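PDB 5NO8: Baccell_00875 from Bacteroides cellulosilyticus DSM 14838, which is a polysaccharide lyase that probably removes the L-rhamnose caps linked to glucuronic acid on complex arabinogalactan proteins. Local coordinates for residues V137-V142 with P223-K228; G256-S261 with V275-L280; G364-Y369 with Q416-Y421; R570-L575 with A620-Y625. All coordinates share one frame; numbering follows the deposited sequence.

The four contacts follow one another along the chain. Contacts 1 and 2 are antiparallel strand pairs in the beta-rich first half. Contacts 3 and 4 belong to the helical second half: a loop against a helix, and two helices packed together. None touches another. Contacts 1 and 2 have centres 28 Å apart, contacts 2 and 4 also 28 Å, and contacts 3 and 4 33 Å. Contacts 1 and 3 are the most distant, with centres 52 Å apart. Glycerol, probably from crystallisation, lies about 4 Å from the side chain of Asp141 in contact 1. This site is not established as the active site.

Contact 1: V137-V142 with P223-K228; sequences VSLYDV and PDLLLK
Leu139 meets Leu225 and Leu227 on the tightly packed face of this strand pair. One methyl does the work: Leu139 CD1 lies 4.2 Å from Leu225 CD1 and equally far from Leu227 CD1. Val137 joins them, with its CG2 resting near Leu227 CB. Ile110, Phe77 and Val79 pack on the same group of side chains. Four backbone bonds fix the register, and the straightest bind Val137 to Leu227 and Leu225 to Leu139. The pairing is antiparallel, with the strand directions 158° apart. The other face is the solvent side. Ser138 and Leu226 lie there as a non-hydrogen-bonded pair. Leu226 CG is anti to its backbone N (chi1 -179°), and with the bend at chi2 (51°) this brings CD1 back to 3.3 Å from both Val137 O and Ser138 OG. Leu226 and Tyr140 are exposed, Ser138 partly so. At the corner, Asp224 takes over from the strand bonds. Its OD1 accepts from Asp141 N at 3.0 Å, on the syn side but tilted from the carboxylate plane. Its OD2 reaches the edge of the Tyr140 ring, 3.5 Å from Tyr140 CD1. Water 1 donates to Asp224 OD2 and Asp141 OD1, bridging two carboxylates that would otherwise probably repel each other. Water 2 ties Asp224 OD1 to Val142 N. Asp141 also bonds Tyr663 and forms a salt bridge with Lys664. The backbone turns at Asp141, and Val142 then pairs with Leu222. The arrangement is that of a short edge strand in a beta-sheet, laid antiparallel against a longer strand that also pairs with strand 75-81.

Contact 2: G256-S261 with V275-L280; sequences GSVLVS and VECRSL
Val258 touches Cys277, Arg278 and Ser279 across the contact. Its CB sits 3.4 Å from Arg278 O. From there CG1 runs out to Ser279 CB, at 4.0 Å. CG2 takes the position between backbone N and carbonyl carbon, and so turns to Cys277, 3.8 Å from SG. Cys277 SG is also approached by Val260 CG2. Val260 CG1 meets Val275 CG1 at 4.1 Å. Phe320 and Thr328 pack on this same apolar face. The backbones are joined by two hydrogen-bonded pairs, Leu259 with Arg278 and Ser261 with Glu276. The straightest bond runs from Glu276 N to Ser261 O, 2.8 Å with 177° at the hydrogen. Beyond the last pair, water 3 bridges Ser257 O and Leu280 N. On the opposite face Arg278 bends away to bond Asn302, and Glu276 forms a salt bridge with Arg274. Leu259 packs against helix 245-254. Strand 259-262 is the edge of its sheet, while strand 266-268 next along the chain runs parallel to strand 326-335. This switch of partner resembles the split first strand of an immunoglobulin-like beta-sandwich.

Contact 3: G364-Y369 with Q416-Y421; sequences GAYMVY and QSLLRY
Tyr421 points its ring at the loop because CG is anti to the backbone N (chi1 -175°). Tyr366 comes to meet it with CG beside its own backbone N (chi1 -60°). The ring planes are inclined at 44°. The pair is oblique: Tyr366 CD2 stands over the centre of the Tyr421 ring, and Tyr366 CE2 is 3.3 Å from Tyr421 CG. The tip of Tyr366 goes on past this ring to Ser417. Tyr366 OH and Ser417 OG share a very short hydrogen bond of 2.5 Å. It lies in the plane of the phenol ring and helps fix its tilt. At the far end, water 4 donates to Tyr366 O and accepts from Tyr421 OH, at 2.7 Å from each. Without this ring, as with an alanine in place of Tyr421, water 4 is likely to lose one partner and a gap to open beside Tyr366. Gly364 meets the edge of the Tyr421 ring through its O, 3.3 Å from Tyr421 CD1. A CB on Gly364 would clash with Arg420 O, and the positive phi of Gly364 by itself calls for glycine. The Arg420 guanidinium lies with one face over Gly364 CA, while it bonds Asn356 and forms a salt bridge with Asp363. Leu402 of helix 396-409 packs on Tyr366. The arrangement is a loop-on-helix packing, set among helices 338-352, 396-409 and 412-429 of the helix-rich second half.

Contact 4: R570-L575 with A620-Y625; sequences RQMPVL and AVYYYY
Met572 sends its methyl over the face of the Tyr625 ring, bridging two helices that stand far apart. The axes of the two segments come no closer than 12.1 Å, and Met572, Leu575 and Tyr625 reach across. Met572 CE lies 4.1 Å from the Tyr625 centroid and only 17° off the ring normal. This is a CH-pi contact, and SD stands obliquely to the same ring, making the pair a Met-aromatic contact. The methionine chain bends twice, with chi2 and chi3 both -73°, and this curls the methyl toward the rings. CE also meets Tyr622, 3.9 Å from its CD1. The Met572 and Val621 side chains slide past each other in opposite directions, with Met572 SD 3.7 Å from Val621 CG1. That same Val621 CG1 receives Leu575 CD2 tip to tip, again at 3.7 Å. Exchanging Met572 for an alanine takes away sulfur and methyl, and the space between Val621 and the two tyrosines would probably be left unfilled. The interface is wholly apolar between the two segments. Tyr634 of helix 632-644 completes the cluster, meeting Tyr622 and Tyr625 edge-to-face and touching Met572. Ile549 of helix 542-559 packs on Val621. The helix with Met572 is kinked at Pro573, where the backbone bonds to the preceding turn are missing at two residues. The two segments run antiparallel, 149° between their directions. This is helix-helix packing through a Met-aromatic cluster, in the helix-rich second half of the lyase.

Contact 1: V137-V142 with P223-K228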
loop_
_atom_site.group_PDB
_atom_site.type_symbol
_atom_site.label_atom_id
_atom_site.label_comp_id
_atom_site.label_asym_id
_atom_site.label_seq_id
_atom_site.Cartn_x
_atom_site.Cartn_y
_atom_site.Cartn_z
ATOM N N VAL A 137 9.272 18.859 31.766
ATOM C CA VAL A 137 8.152 18.821 30.839
ATOM C C VAL A 137 8.097 17.449 30.179
ATOM O O VAL A 137 9.131 16.791 29.987
ATOM C CB VAL A 137 8.259 19.900 29.746
ATOM C CG1 VAL A 137 8.348 21.295 30.382
ATOM C CG2 VAL A 137 9.450 19.678 28.831
ATOM N N SER A 138 6.879 17.036 29.828
ATOM C CA SER A 138 6.656 15.877 28.972
ATOM C C SER A 138 6.191 16.391 27.617
ATOM O O SER A 138 5.393 17.322 27.547
ATOM C CB SER A 138 5.640 14.937 29.573
ATOM O OG SER A 138 6.107 14.370 30.785
ATOM N N LEU A 139 6.757 15.872 26.546
ATOM C CA LEU A 139 6.342 16.249 25.200
ATOM C C LEU A 139 5.690 15.031 24.572
ATOM O O LEU A 139 6.295 13.956 24.570
ATOM C CB LEU A 139 7.539 16.674 24.332
ATOM C CG LEU A 139 8.354 17.876 24.882
ATOM C CD1 LEU A 139 9.467 18.275 23.924
ATOM C CD2 LEU A 139 7.425 19.055 25.178
ATOM N N TYR A 140 4.483 15.205 24.051
ATOM C CA TYR A 140 3.776 14.161 23.373
ATOM C C TYR A 140 3.491 14.597 21.939
ATOM O O TYR A 140 3.359 15.799 21.653
ATOM C CB TYR A 140 2.470 13.894 24.085
ATOM C CG TYR A 140 2.582 13.352 25.469
ATOM C CD1 TYR A 140 2.682 11.971 25.687
ATOM C CD2 TYR A 140 2.603 14.178 26.580
ATOM C CE1 TYR A 140 2.746 11.461 26.958
ATOM C CE2 TYR A 140 2.684 13.666 27.866
ATOM C CZ TYR A 140 2.767 12.295 28.036
ATOM O OH TYR A 140 2.810 11.763 29.290
ATOM N N ASP A 141 3.358 13.625 21.033
ATOM C CA ASP A 141 3.044 13.915 19.628
ATOM C C ASP A 141 3.974 14.994 19.072
ATOM O O ASP A 141 3.553 16.041 18.563
ATOM C CB ASP A 141 1.564 14.276 19.479
ATOM C CG ASP A 141 0.679 13.036 19.384
ATOM O OD1 ASP A 141 1.093 11.983 19.950
ATOM O OD2 ASP A 141 -0.383 13.089 18.701
ATOM N N VAL A 142 5.243 14.690 19.190
ATOM C CA VAL A 142 6.330 15.536 18.704
ATOM C C VAL A 142 6.606 15.087 17.264
ATOM O O VAL A 142 6.830 13.904 17.028
ATOM C CB VAL A 142 7.618 15.334 19.528
ATOM C CG1 VAL A 142 8.719 16.285 19.038
ATOM C CG2 VAL A 142 7.331 15.504 21.010
ATOM N N PRO A 223 9.948 10.009 19.323
ATOM C CA PRO A 223 9.418 9.437 20.547
ATOM C C PRO A 223 8.778 10.494 21.440
ATOM O O PRO A 223 9.175 11.675 21.393
ATOM C CB PRO A 223 10.664 8.843 21.239
ATOM C CG PRO A 223 11.683 8.732 20.149
ATOM C CD PRO A 223 11.416 9.891 19.259
ATOM N N ASP A 224 7.805 10.087 22.250
ATOM C CA ASP A 224 7.362 10.952 23.328
ATOM C C ASP A 224 8.546 11.133 24.293
ATOM O O ASP A 224 9.335 10.211 24.491
ATOM C CB ASP A 224 6.123 10.388 24.012
ATOM C CG ASP A 224 4.865 10.425 23.107
ATOM O OD1 ASP A 224 4.702 11.238 22.142
ATOM O OD2 ASP A 224 3.955 9.620 23.404
ATOM N N LEU A 225 8.684 12.329 24.855
ATOM C CA LEU A 225 9.900 12.725 25.574
ATOM C C LEU A 225 9.550 13.214 26.982
ATOM O O LEU A 225 8.420 13.687 27.252
ATOM C CB LEU A 225 10.645 13.856 24.835
ATOM C CG LEU A 225 11.026 13.659 23.368
ATOM C CD1 LEU A 225 11.608 14.897 22.722
ATOM C CD2 LEU A 225 12.000 12.506 23.287
ATOM N N LEU A 226 10.526 13.084 27.867
ATOM C CA LEU A 226 10.461 13.696 29.185
ATOM C C LEU A 226 11.785 14.425 29.343
ATOM O O LEU A 226 12.831 13.774 29.297
ATOM C CB LEU A 226 10.270 12.623 30.262
ATOM C CG LEU A 226 10.158 13.076 31.720
ATOM C CD1 LEU A 226 9.166 14.148 31.931
ATOM C CD2 LEU A 226 9.774 11.905 32.609
ATOM N N LEU A 227 11.741 15.755 29.485
ATOM C CA LEU A 227 12.960 16.548 29.549
ATOM C C LEU A 227 13.006 17.312 30.851
ATOM O O LEU A 227 12.135 18.116 31.117
ATOM C CB LEU A 227 13.057 17.518 28.386
ATOM C CG LEU A 227 13.127 16.898 26.999
ATOM C CD1 LEU A 227 13.110 18.016 25.980
ATOM C CD2 LEU A 227 14.357 16.014 26.883
ATOM N N LYS A 228 14.003 17.010 31.673
ATOM C CA LYS A 228 14.255 17.795 32.885
ATOM C C LYS A 228 14.811 19.153 32.475
ATOM O O LYS A 228 15.250 19.332 31.338
ATOM C CB LYS A 228 15.213 17.063 33.835
ATOM C CG LYS A 228 14.601 15.814 34.450
ATOM C CD LYS A 228 15.681 14.935 35.069
ATOM C CE LYS A 228 15.151 13.558 35.370
ATOM N NZ LYS A 228 16.226 12.653 35.862
HETATM O O HOH W 1 1.650 10.757 22.254
HETATM O O HOH W 2 5.903 12.001 19.872
#

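Contact 2: G256-S261 with V275-L280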
loop_
_atom_site.group_PDB
_atom_site.type_symbol
_atom_site.label_atom_id
_atom_site.label_comp_id
_atom_site.label_asym_id
_atom_site.label_seq_id
_atom_site.Cartn_x
_atom_site.Cartn_y
_atom_site.Cartn_z
ATOM N N GLY A 256 26.074 4.365 9.032
ATOM C CA GLY A 256 26.114 3.799 10.374
ATOM C C GLY A 256 24.810 3.228 10.909
ATOM O O GLY A 256 24.749 2.827 12.066
ATOM N N SER A 257 23.778 3.175 10.075
ATOM C CA SER A 257 22.504 2.589 10.484
ATOM C C SER A 257 22.501 1.071 10.218
ATOM O O SER A 257 23.549 0.491 9.901
ATOM C CB SER A 257 21.369 3.286 9.765
ATOM O OG SER A 257 20.119 2.889 10.314
ATOM N N VAL A 258 21.357 0.419 10.429
ATOM C CA VAL A 258 21.252 -1.033 10.257
ATOM C C VAL A 258 20.030 -1.366 9.444
ATOM O O VAL A 258 19.113 -0.540 9.314
ATOM C CB VAL A 258 21.210 -1.784 11.613
ATOM C CG1 VAL A 258 22.419 -1.430 12.465
ATOM C CG2 VAL A 258 19.933 -1.503 12.385
ATOM N N LEU A 259 20.017 -2.576 8.877
ATOM C CA LEU A 259 18.886 -3.074 8.099
ATOM C C LEU A 259 18.401 -4.367 8.744
ATOM O O LEU A 259 19.191 -5.297 8.965
ATOM C CB LEU A 259 19.286 -3.359 6.642
ATOM C CG LEU A 259 19.613 -2.129 5.819
ATOM C CD1 LEU A 259 20.427 -2.548 4.610
ATOM C CD2 LEU A 259 18.337 -1.396 5.427
ATOM N N VAL A 260 17.111 -4.415 9.046
ATOM C CA VAL A 260 16.481 -5.600 9.595
ATOM C C VAL A 260 15.652 -6.257 8.511
ATOM O O VAL A 260 14.988 -5.587 7.739
ATOM C CB VAL A 260 15.615 -5.232 10.807
ATOM C CG1 VAL A 260 14.885 -6.437 11.366
ATOM C CG2 VAL A 260 16.516 -4.671 11.885
ATOM N N SER A 261 15.679 -7.590 8.478
ATOM C CA SER A 261 14.827 -8.334 7.582
ATOM C C SER A 261 14.494 -9.688 8.214
ATOM O O SER A 261 15.269 -10.210 9.015
ATOM C CB SER A 261 15.512 -8.545 6.234
ATOM O OG SER A 261 16.807 -9.077 6.426
ATOM N N VAL A 275 15.347 -13.736 11.949
ATOM C CA VAL A 275 15.333 -12.274 11.873
ATOM C C VAL A 275 16.772 -11.789 11.921
ATOM O O VAL A 275 17.502 -12.143 12.839
ATOM C CB VAL A 275 14.529 -11.660 13.049
ATOM C CG1 VAL A 275 14.305 -10.176 12.817
ATOM C CG2 VAL A 275 13.237 -12.399 13.233
ATOM N N GLU A 276 17.181 -11.002 10.918
ATOM C CA GLU A 276 18.566 -10.573 10.735
ATOM C C GLU A 276 18.682 -9.079 10.902
ATOM O O GLU A 276 17.809 -8.345 10.445
ATOM C CB GLU A 276 19.025 -10.924 9.318
ATOM C CG GLU A 276 19.169 -12.427 9.108
ATOM C CD GLU A 276 19.831 -12.796 7.786
ATOM O OE1 GLU A 276 20.094 -11.894 6.950
ATOM O OE2 GLU A 276 20.071 -13.997 7.592
ATOM N N CYS A 277 19.745 -8.644 11.563
ATOM C CA CYS A 277 20.099 -7.242 11.693
ATOM C C CYS A 277 21.513 -7.076 11.093
ATOM O O CYS A 277 22.505 -7.581 11.647
ATOM C CB CYS A 277 20.057 -6.836 13.153
ATOM S SG CYS A 277 20.387 -5.069 13.454
ATOM N N ARG A 278 21.586 -6.385 9.959
ATOM C CA ARG A 278 22.836 -6.215 9.208
ATOM C C ARG A 278 23.362 -4.808 9.419
ATOM O O ARG A 278 22.605 -3.831 9.330
ATOM C CB ARG A 278 22.580 -6.478 7.724
ATOM C CG ARG A 278 23.711 -6.139 6.756
ATOM C CD ARG A 278 24.802 -7.187 6.726
ATOM N NE ARG A 278 24.327 -8.477 6.231
ATOM C CZ ARG A 278 25.063 -9.588 6.225
ATOM N NH1 ARG A 278 26.315 -9.577 6.676
ATOM N NH2 ARG A 278 24.537 -10.721 5.786
ATOM N N SER A 279 24.664 -4.703 9.652
ATOM C CA SER A 279 25.351 -3.423 9.804
ATOM C C SER A 279 26.583 -3.405 8.888
ATOM O O SER A 279 26.911 -4.421 8.273
ATOM C CB SER A 279 25.769 -3.201 11.244
ATOM O OG SER A 279 26.444 -4.353 11.740
ATOM N N LEU A 280 27.251 -2.260 8.819
ATOM C CA LEU A 280 28.496 -2.157 8.063
ATOM C C LEU A 280 29.607 -2.800 8.885
ATOM O O LEU A 280 30.334 -3.628 8.382
ATOM C CB LEU A 280 28.834 -0.705 7.774
ATOM C CG LEU A 280 30.123 -0.503 6.962
ATOM C CD1 LEU A 280 29.883 -0.891 5.518
ATOM C CD2 LEU A 280 30.620 0.920 7.098
HETATM O O HOH W 3 26.177 0.308 9.584
#

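Contact 3: G364-Y369 with Q416-Y421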
loop_
_atom_site.group_PDB
_atom_site.type_symbol
_atom_site.label_atom_id
_atom_site.label_comp_id
_atom_site.label_asym_id
_atom_site.label_seq_id
_atom_site.Cartn_x
_atom_site.Cartn_y
_atom_site.Cartn_z
ATOM N N GLY A 364 -29.310 -13.930 -2.810
ATOM C CA GLY A 364 -28.171 -14.570 -3.439
ATOM C C GLY A 364 -26.889 -13.750 -3.472
ATOM O O GLY A 364 -25.828 -14.323 -3.735
ATOM N N ALA A 365 -26.982 -12.429 -3.241
ATOM C CA ALA A 365 -25.830 -11.539 -3.367
ATOM C C ALA A 365 -24.878 -11.742 -2.196
ATOM O O ALA A 365 -25.321 -11.886 -1.074
ATOM C CB ALA A 365 -26.276 -10.076 -3.394
ATOM N N TYR A 366 -23.579 -11.684 -2.462
ATOM C CA TYR A 366 -22.569 -11.561 -1.382
ATOM C C TYR A 366 -22.373 -10.069 -1.123
ATOM O O TYR A 366 -22.107 -9.304 -2.067
ATOM C CB TYR A 366 -21.254 -12.194 -1.792
ATOM C CG TYR A 366 -21.351 -13.684 -2.110
ATOM C CD1 TYR A 366 -21.800 -14.601 -1.145
ATOM C CD2 TYR A 366 -21.015 -14.167 -3.359
ATOM C CE1 TYR A 366 -21.912 -15.952 -1.438
ATOM C CE2 TYR A 366 -21.113 -15.519 -3.654
ATOM C CZ TYR A 366 -21.569 -16.406 -2.700
ATOM O OH TYR A 366 -21.655 -17.744 -3.058
ATOM N N MET A 367 -22.505 -9.673 0.133
ATOM C CA MET A 367 -22.679 -8.268 0.488
ATOM C C MET A 367 -21.678 -7.772 1.521
ATOM O O MET A 367 -21.060 -8.544 2.228
ATOM C CB MET A 367 -24.100 -8.071 0.959
ATOM C CG MET A 367 -25.033 -8.233 -0.231
ATOM S SD MET A 367 -26.729 -7.991 0.210
ATOM C CE MET A 367 -26.687 -6.257 0.669
ATOM N N VAL A 368 -21.545 -6.453 1.569
ATOM C CA VAL A 368 -20.774 -5.774 2.595
ATOM C C VAL A 368 -21.300 -6.160 3.946
ATOM O O VAL A 368 -22.514 -6.293 4.140
ATOM C CB VAL A 368 -20.844 -4.234 2.398
ATOM C CG1 VAL A 368 -20.118 -3.493 3.525
ATOM C CG2 VAL A 368 -20.247 -3.864 1.061
ATOM N N TYR A 369 -20.392 -6.333 4.908
ATOM C CA TYR A 369 -20.761 -6.773 6.236
ATOM C C TYR A 369 -20.134 -5.875 7.273
ATOM O O TYR A 369 -18.956 -5.516 7.147
ATOM C CB TYR A 369 -20.265 -8.210 6.455
ATOM C CG TYR A 369 -20.788 -8.905 7.690
ATOM C CD1 TYR A 369 -22.005 -9.587 7.665
ATOM C CD2 TYR A 369 -20.054 -8.934 8.872
ATOM C CE1 TYR A 369 -22.475 -10.245 8.785
ATOM C CE2 TYR A 369 -20.517 -9.585 10.004
ATOM C CZ TYR A 369 -21.735 -10.240 9.948
ATOM O OH TYR A 369 -22.200 -10.907 11.039
ATOM N N GLN A 416 -23.814 -24.745 -4.189
ATOM C CA GLN A 416 -25.212 -24.286 -4.113
ATOM C C GLN A 416 -25.306 -22.792 -3.871
ATOM O O GLN A 416 -26.126 -22.109 -4.468
ATOM C CB GLN A 416 -26.017 -25.057 -3.053
ATOM C CG GLN A 416 -26.385 -26.474 -3.492
ATOM C CD GLN A 416 -26.884 -26.535 -4.944
ATOM O OE1 GLN A 416 -27.858 -25.857 -5.301
ATOM N NE2 GLN A 416 -26.179 -27.300 -5.798
ATOM N N SER A 417 -24.420 -22.286 -3.026
ATOM C CA SER A 417 -24.339 -20.858 -2.792
ATOM C C SER A 417 -23.978 -20.095 -4.080
ATOM O O SER A 417 -24.581 -19.056 -4.372
ATOM C CB SER A 417 -23.312 -20.585 -1.671
ATOM O OG SER A 417 -23.037 -19.204 -1.534
ATOM N N LEU A 418 -22.991 -20.607 -4.812
ATOM C CA LEU A 418 -22.489 -20.009 -6.028
ATOM C C LEU A 418 -23.507 -20.017 -7.169
ATOM O O LEU A 418 -23.581 -19.042 -7.926
ATOM C CB LEU A 418 -21.221 -20.676 -6.503
ATOM C CG LEU A 418 -19.972 -20.321 -5.681
ATOM C CD1 LEU A 418 -18.897 -21.347 -5.950
ATOM C CD2 LEU A 418 -19.476 -18.908 -6.032
ATOM N N LEU A 419 -24.272 -21.099 -7.302
ATOM C CA LEU A 419 -25.339 -21.135 -8.330
ATOM C C LEU A 419 -26.349 -20.031 -8.092
ATOM O O LEU A 419 -26.802 -19.384 -9.038
ATOM C CB LEU A 419 -26.004 -22.521 -8.410
ATOM C CG LEU A 419 -25.065 -23.575 -9.006
ATOM C CD1 LEU A 419 -25.561 -24.975 -8.665
ATOM C CD2 LEU A 419 -24.879 -23.449 -10.507
ATOM N N ARG A 420 -26.669 -19.781 -6.827
ATOM C CA ARG A 420 -27.551 -18.702 -6.472
ATOM C C ARG A 420 -26.953 -17.341 -6.743
ATOM O O ARG A 420 -27.657 -16.429 -7.202
ATOM C CB ARG A 420 -27.950 -18.780 -5.015
ATOM C CG ARG A 420 -28.914 -19.904 -4.730
ATOM C CD ARG A 420 -29.189 -20.011 -3.253
ATOM N NE ARG A 420 -29.687 -18.758 -2.703
ATOM C CZ ARG A 420 -29.253 -18.151 -1.594
ATOM N NH1 ARG A 420 -28.298 -18.681 -0.813
ATOM N NH2 ARG A 420 -29.807 -16.991 -1.231
ATOM N N TYR A 421 -25.666 -17.192 -6.437
ATOM C CA TYR A 421 -25.000 -15.934 -6.701
ATOM C C TYR A 421 -24.971 -15.609 -8.179
ATOM O O TYR A 421 -25.342 -14.496 -8.586
ATOM C CB TYR A 421 -23.554 -15.958 -6.186
ATOM C CG TYR A 421 -22.879 -14.628 -6.333
ATOM C CD1 TYR A 421 -23.466 -13.475 -5.806
ATOM C CD2 TYR A 421 -21.662 -14.508 -6.958
ATOM C CE1 TYR A 421 -22.855 -12.246 -5.918
ATOM C CE2 TYR A 421 -21.030 -13.280 -7.039
ATOM C CZ TYR A 421 -21.648 -12.152 -6.529
ATOM O OH TYR A 421 -21.019 -10.927 -6.625
HETATM O O HOH W 4 -22.213 -9.284 -4.804
#

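Contact 4: R570-L575 with A620-Y625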
loop_
_atom_site.group_PDB
_atom_site.type_symbol
_atom_site.label_atom_id
_atom_site.label_comp_id
_atom_site.label_asym_id
_atom_site.label_seq_id
_atom_site.Cartn_x
_atom_site.Cartn_y
_atom_site.Cartn_z
ATOM N N ARG A 570 9.621 -3.313 -19.846
ATOM C CA ARG A 570 9.750 -1.853 -19.752
ATOM C C ARG A 570 8.978 -1.283 -18.549
ATOM O O ARG A 570 9.453 -0.351 -17.907
ATOM C CB ARG A 570 9.284 -1.134 -21.045
ATOM C CG ARG A 570 10.350 -1.093 -22.138
ATOM C CD ARG A 570 9.957 -0.147 -23.288
ATOM N NE ARG A 570 8.834 -0.677 -24.061
ATOM C CZ ARG A 570 8.927 -1.591 -25.036
ATOM N NH1 ARG A 570 10.108 -2.090 -25.406
ATOM N NH2 ARG A 570 7.822 -2.005 -25.651
ATOM N N GLN A 571 7.798 -1.829 -18.274
ATOM C CA GLN A 571 6.925 -1.296 -17.230
ATOM C C GLN A 571 7.217 -1.838 -15.827
ATOM O O GLN A 571 6.820 -1.206 -14.844
ATOM C CB GLN A 571 5.467 -1.499 -17.587
ATOM C CG GLN A 571 5.027 -0.674 -18.803
ATOM C CD GLN A 571 3.524 -0.562 -18.957
ATOM O OE1 GLN A 571 2.776 -0.637 -17.974
ATOM N NE2 GLN A 571 3.059 -0.376 -20.205
ATOM N N MET A 572 7.919 -2.962 -15.724
ATOM C CA MET A 572 8.143 -3.598 -14.403
ATOM C C MET A 572 8.777 -2.665 -13.375
ATOM O O MET A 572 8.296 -2.641 -12.258
ATOM C CB MET A 572 8.958 -4.886 -14.507
ATOM C CG MET A 572 8.144 -6.063 -15.005
ATOM S SD MET A 572 6.985 -6.690 -13.768
ATOM C CE MET A 572 8.143 -7.491 -12.685
ATOM N N PRO A 573 9.834 -1.895 -13.746
ATOM C CA PRO A 573 10.456 -0.995 -12.753
ATOM C C PRO A 573 9.520 0.100 -12.241
ATOM O O PRO A 573 9.621 0.517 -11.073
ATOM C CB PRO A 573 11.647 -0.392 -13.508
ATOM C CG PRO A 573 11.914 -1.352 -14.622
ATOM C CD PRO A 573 10.551 -1.809 -15.033
ATOM N N VAL A 574 8.618 0.557 -13.095
ATOM C CA VAL A 574 7.602 1.511 -12.730
ATOM C C VAL A 574 6.606 0.897 -11.724
ATOM O O VAL A 574 6.212 1.551 -10.740
ATOM C CB VAL A 574 6.941 2.097 -14.008
ATOM C CG1 VAL A 574 5.731 2.926 -13.694
ATOM C CG2 VAL A 574 7.970 2.921 -14.782
ATOM N N LEU A 575 6.250 -0.373 -11.922
ATOM C CA LEU A 575 5.391 -1.055 -10.957
ATOM C C LEU A 575 6.099 -1.315 -9.635
ATOM O O LEU A 575 5.499 -1.151 -8.546
ATOM C CB LEU A 575 4.900 -2.393 -11.515
ATOM C CG LEU A 575 3.995 -3.183 -10.578
ATOM C CD1 LEU A 575 2.792 -2.371 -10.211
ATOM C CD2 LEU A 575 3.541 -4.474 -11.227
ATOM N N ALA A 620 0.142 -10.893 -8.515
ATOM C CA ALA A 620 -0.275 -11.558 -9.752
ATOM C C ALA A 620 0.703 -11.289 -10.888
ATOM O O ALA A 620 1.120 -12.213 -11.593
ATOM C CB ALA A 620 -1.664 -11.151 -10.143
ATOM N N VAL A 621 1.107 -10.025 -11.037
ATOM C CA VAL A 621 2.081 -9.644 -12.033
ATOM C C VAL A 621 3.386 -10.396 -11.879
ATOM O O VAL A 621 3.953 -10.867 -12.879
ATOM C CB VAL A 621 2.361 -8.121 -12.007
ATOM C CG1 VAL A 621 3.598 -7.769 -12.847
ATOM C CG2 VAL A 621 1.137 -7.353 -12.469
ATOM N N TYR A 622 3.902 -10.480 -10.644
ATOM C CA TYR A 622 5.149 -11.171 -10.385
ATOM C C TYR A 622 5.033 -12.657 -10.715
ATOM O O TYR A 622 5.973 -13.233 -11.257
ATOM C CB TYR A 622 5.584 -11.025 -8.925
ATOM C CG TYR A 622 6.011 -9.651 -8.487
ATOM C CD1 TYR A 622 6.264 -8.621 -9.416
ATOM C CD2 TYR A 622 6.182 -9.365 -7.134
ATOM C CE1 TYR A 622 6.688 -7.374 -8.994
ATOM C CE2 TYR A 622 6.598 -8.110 -6.720
ATOM C CZ TYR A 622 6.865 -7.134 -7.655
ATOM O OH TYR A 622 7.248 -5.873 -7.246
ATOM N N TYR A 623 3.884 -13.243 -10.385
ATOM C CA TYR A 623 3.558 -14.643 -10.739
ATOM C C TYR A 623 3.594 -14.858 -12.264
ATOM O O TYR A 623 4.280 -15.774 -12.766
ATOM C CB TYR A 623 2.206 -15.018 -10.129
ATOM C CG TYR A 623 1.499 -16.197 -10.748
ATOM C CD1 TYR A 623 1.827 -17.506 -10.385
ATOM C CD2 TYR A 623 0.471 -16.002 -11.659
ATOM C CE1 TYR A 623 1.160 -18.592 -10.954
ATOM C CE2 TYR A 623 -0.196 -17.060 -12.228
ATOM C CZ TYR A 623 0.160 -18.344 -11.886
ATOM O OH TYR A 623 -0.527 -19.373 -12.476
ATOM N N TYR A 624 2.908 -13.993 -12.995
ATOM C CA TYR A 624 2.911 -14.108 -14.464
ATOM C C TYR A 624 4.293 -13.835 -15.044
ATOM O O TYR A 624 4.707 -14.498 -15.999
ATOM C CB TYR A 624 1.893 -13.183 -15.115
ATOM C CG TYR A 624 0.445 -13.524 -14.888
ATOM C CD1 TYR A 624 -0.069 -14.758 -15.268
ATOM C CD2 TYR A 624 -0.428 -12.603 -14.328
ATOM C CE1 TYR A 624 -1.391 -15.074 -15.075
ATOM C CE2 TYR A 624 -1.755 -12.905 -14.141
ATOM C CZ TYR A 624 -2.229 -14.160 -14.511
ATOM O OH TYR A 624 -3.534 -14.461 -14.329
ATOM N N TYR A 625 5.011 -12.854 -14.495
ATOM C CA TYR A 625 6.335 -12.522 -14.983
ATOM C C TYR A 625 7.293 -13.727 -14.819
ATOM O O TYR A 625 8.121 -13.982 -15.700
ATOM C CB TYR A 625 6.868 -11.281 -14.270
ATOM C CG TYR A 625 8.227 -10.866 -14.722
ATOM C CD1 TYR A 625 8.392 -10.093 -15.861
ATOM C CD2 TYR A 625 9.357 -11.271 -14.037
ATOM C CE1 TYR A 625 9.659 -9.715 -16.289
ATOM C CE2 TYR A 625 10.629 -10.909 -14.461
ATOM C CZ TYR A 625 10.774 -10.119 -15.585
ATOM O OH TYR A 625 12.039 -9.762 -16.004
#